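Side-chain contact in exported protein (Bacteroides fragilis, PDB 3MSW), which is of unknown function but is probably exported, an all-beta protein with a single-layer antiparallel sheet thought to have evolved from beta-hairpin repeats: residues A[57-61]-A[62-66]. Sequence-based numbering, arbitrary orientation.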
ATOM      1  N   TYR A  57      -7.617   4.351   4.108  1.00 24.19           N
ATOM      2  CA  TYR A  57      -8.509   4.855   5.149  1.00 24.02           C
ATOM      3  C   TYR A  57      -9.147   3.681   5.832  1.00 28.18           C
ATOM      4  O   TYR A  57      -9.445   2.669   5.191  1.00 26.31           O
ATOM      5  CB  TYR A  57      -9.595   5.813   4.580  1.00 25.21           C
ATOM      6  CG  TYR A  57      -8.986   6.990   3.850  1.00 25.77           C
ATOM      7  CD1 TYR A  57      -8.658   8.159   4.529  1.00 27.69           C
ATOM      8  CD2 TYR A  57      -8.652   6.903   2.499  1.00 25.75           C
ATOM      9  CE1 TYR A  57      -7.989   9.202   3.891  1.00 28.63           C
ATOM     10  CE2 TYR A  57      -8.021   7.960   1.840  1.00 26.05           C
ATOM     11  CZ  TYR A  57      -7.686   9.103   2.544  1.00 32.02           C
ATOM     12  OH  TYR A  57      -7.041  10.133   1.911  1.00 36.83           O
ATOM     13  N   ALA A  58      -9.334   3.806   7.149  1.00 26.53           N
ATOM     14  CA  ALA A  58      -9.958   2.760   7.936  1.00 25.80           C
ATOM     15  C   ALA A  58     -11.289   3.325   8.448  1.00 29.78           C
ATOM     16  O   ALA A  58     -11.378   4.518   8.777  1.00 27.97           O
ATOM     17  CB  ALA A  58      -9.052   2.385   9.104  1.00 27.03           C
ATOM     18  N   TRP A  59     -12.326   2.475   8.505  1.00 28.79           N
ATOM     19  CA  TRP A  59     -13.629   2.887   9.025  1.00 30.23           C
ATOM     20  C   TRP A  59     -13.566   3.018  10.529  1.00 34.95           C
ATOM     21  O   TRP A  59     -13.242   2.045  11.230  1.00 35.35           O
ATOM     22  CB  TRP A  59     -14.748   1.914   8.631  1.00 29.53           C
ATOM     23  CG  TRP A  59     -16.123   2.455   8.935  1.00 31.91           C
ATOM     24  CD1 TRP A  59     -16.966   2.044   9.928  1.00 35.67           C
ATOM     25  CD2 TRP A  59     -16.794   3.533   8.257  1.00 32.16           C
ATOM     26  NE1 TRP A  59     -18.131   2.781   9.898  1.00 36.06           N
ATOM     27  CE2 TRP A  59     -18.058   3.691   8.869  1.00 37.45           C
ATOM     28  CE3 TRP A  59     -16.456   4.367   7.173  1.00 33.43           C
ATOM     29  CZ2 TRP A  59     -18.994   4.639   8.428  1.00 37.32           C
ATOM     30  CZ3 TRP A  59     -17.373   5.328   6.759  1.00 35.75           C
ATOM     31  CH2 TRP A  59     -18.617   5.465   7.397  1.00 37.13           C
ATOM     32  N   ASN A  60     -13.864   4.230  11.034  1.00 31.67           N
ATOM     33  CA  ASN A  60     -13.878   4.477  12.473  1.00 32.86           C
ATOM     34  C   ASN A  60     -15.305   4.152  12.955  1.00 35.48           C
ATOM     35  O   ASN A  60     -16.234   4.882  12.631  1.00 34.80           O
ATOM     36  CB  ASN A  60     -13.480   5.933  12.809  1.00 32.13           C
ATOM     37  CG  ASN A  60     -13.451   6.226  14.296  1.00 42.28           C
ATOM     38  OD1 ASN A  60     -14.342   5.857  15.046  1.00 34.67           O
ATOM     39  ND2 ASN A  60     -12.427   6.891  14.761  1.00 37.49           N
ATOM     40  N   ILE A  61     -15.473   3.045  13.682  1.00 32.12           N
ATOM     41  CA  ILE A  61     -16.791   2.573  14.153  1.00 33.70           C
ATOM     42  C   ILE A  61     -17.428   3.471  15.206  1.00 41.50           C
ATOM     43  O   ILE A  61     -18.641   3.373  15.436  1.00 42.15           O
ATOM     44  CB  ILE A  61     -16.756   1.077  14.596  1.00 36.68           C
ATOM     45  CG1 ILE A  61     -15.894   0.888  15.882  1.00 37.60           C
ATOM     46  CG2 ILE A  61     -16.281   0.180  13.427  1.00 36.03           C
ATOM     47  CD1 ILE A  61     -15.991  -0.443  16.564  1.00 38.85           C
ATOM     48  N   PHE A  62     -16.614   4.304  15.881  1.00 39.25           N
ATOM     49  CA  PHE A  62     -17.131   5.171  16.946  1.00 40.83           C
ATOM     50  C   PHE A  62     -17.740   6.440  16.368  1.00 46.05           C
ATOM     51  O   PHE A  62     -18.849   6.821  16.757  1.00 46.64           O
ATOM     52  CB  PHE A  62     -16.041   5.472  17.993  1.00 43.31           C
ATOM     53  CG  PHE A  62     -15.432   4.228  18.605  1.00 44.87           C
ATOM     54  CD1 PHE A  62     -16.133   3.480  19.542  1.00 48.15           C
ATOM     55  CD2 PHE A  62     -14.177   3.780  18.208  1.00 46.20           C
ATOM     56  CE1 PHE A  62     -15.588   2.306  20.070  1.00 48.89           C
ATOM     57  CE2 PHE A  62     -13.616   2.630  18.774  1.00 48.14           C
ATOM     58  CZ  PHE A  62     -14.327   1.902  19.695  1.00 46.55           C
ATOM     59  N   LYS A  63     -17.030   7.068  15.421  1.00 42.59           N
ATOM     60  CA  LYS A  63     -17.436   8.293  14.712  1.00 42.04           C
ATOM     61  C   LYS A  63     -18.250   8.016  13.440  1.00 43.65           C
ATOM     62  O   LYS A  63     -18.895   8.933  12.934  1.00 43.37           O
ATOM     63  CB  LYS A  63     -16.195   9.121  14.343  1.00 43.13           C
ATOM     64  CG  LYS A  63     -15.499   9.795  15.524  1.00 59.22           C
ATOM     65  CD  LYS A  63     -14.139  10.323  15.082  1.00 73.58           C
ATOM     66  CE  LYS A  63     -13.405  11.093  16.151  1.00 88.25           C
ATOM     67  NZ  LYS A  63     -11.991  11.347  15.751  1.00 96.97           N
ATOM     68  N   ASN A  64     -18.210   6.772  12.909  1.00 38.93           N
ATOM     69  CA  ASN A  64     -18.892   6.380  11.657  1.00 38.10           C
ATOM     70  C   ASN A  64     -18.431   7.264  10.469  1.00 39.79           C
ATOM     71  O   ASN A  64     -19.243   7.859   9.739  1.00 39.84           O
ATOM     72  CB  ASN A  64     -20.432   6.318  11.824  1.00 45.77           C
ATOM     73  CG  ASN A  64     -20.978   4.906  11.719  1.00 79.86           C
ATOM     74  OD1 ASN A  64     -20.503   3.970  12.376  1.00 78.51           O
ATOM     75  ND2 ASN A  64     -21.968   4.710  10.862  1.00 74.01           N
ATOM     76  N   THR A  65     -17.097   7.395  10.347  1.00 32.21           N
ATOM     77  CA  THR A  65     -16.416   8.192   9.332  1.00 30.56           C
ATOM     78  C   THR A  65     -15.131   7.449   8.937  1.00 33.34           C
ATOM     79  O   THR A  65     -14.664   6.555   9.676  1.00 31.86           O
ATOM     80  CB  THR A  65     -16.029   9.595   9.893  1.00 38.99           C
ATOM     81  OG1 THR A  65     -15.111   9.449  10.980  1.00 43.43           O
ATOM     82  CG2 THR A  65     -17.244  10.437  10.348  1.00 42.49           C
ATOM     83  N   TRP A  66     -14.514   7.877   7.832  1.00 27.72           N
ATOM     84  CA  TRP A  66     -13.226   7.329   7.418  1.00 28.02           C
ATOM     85  C   TRP A  66     -12.132   8.109   8.136  1.00 33.76           C
ATOM     86  O   TRP A  66     -12.286   9.307   8.384  1.00 35.93           O
ATOM     87  CB  TRP A  66     -13.008   7.503   5.895  1.00 26.43           C
ATOM     88  CG  TRP A  66     -13.926   6.678   5.046  1.00 27.25           C
ATOM     89  CD1 TRP A  66     -14.984   7.122   4.312  1.00 30.35           C
ATOM     90  CD2 TRP A  66     -13.910   5.249   4.905  1.00 26.83           C
ATOM     91  NE1 TRP A  66     -15.559   6.072   3.628  1.00 29.91           N
ATOM     92  CE2 TRP A  66     -14.941   4.907   3.998  1.00 31.02           C
ATOM     93  CE3 TRP A  66     -13.077   4.231   5.395  1.00 27.42           C
ATOM     94  CZ2 TRP A  66     -15.205   3.584   3.629  1.00 29.71           C
ATOM     95  CZ3 TRP A  66     -13.356   2.920   5.050  1.00 28.69           C
ATOM     96  CH2 TRP A  66     -14.404   2.607   4.171  1.00 29.31           C
TER
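Trp59 directs one edge of its indole at the face of Trp66, its partner in a non-hydrogen-bonded antiparallel pair. Followed outward, Trp59 CB first lies 4.0 Å from Trp66 CZ3. With CG anti to the backbone N (chi1 -169°), the ring swings over the returning chain: CE3 stands over the centre of the Trp66 indole, 3.5 Å from CD2, and CZ3 borders its NE1. The planes meet at 80°, a T-shaped stack. On the far rim, Trp59 CZ2 rests 3.4 Å from the carbonyl C of Asn64, CH2 touches that residue's O, and NE1 is 3.6 Å from its OD1, while Thr65 O sits over the same indole. A broad, flat side chain suits this place: its face lies against backbone while its edge meets the neighbouring ring.

Asn60 points to the other face and organises the turn. Its OD1 accepts Phe62 N at 2.9 Å, in the carbonyl plane, and Lys63 N at 3.0 Å from above that plane; asparagine suits the place because its short side chain carries both this acceptor and a donor, ND2, which bonds Glu67 OE1. Lys63 NZ forms a salt bridge with Glu67 OE2. Asn60 N donates to Thr65 O at 2.8 Å; Asn64 N gives Asn60 O a weak bond, and with Asn64 and Thr65 both facing Asn60 the geometry fits a G1 beta bulge, Asn64 tolerating its left-handed backbone. The contact closes the turn end of hairpin 51-60/65-77, midway in the strand order, both tryptophans touching Pro37 on strand 35-46.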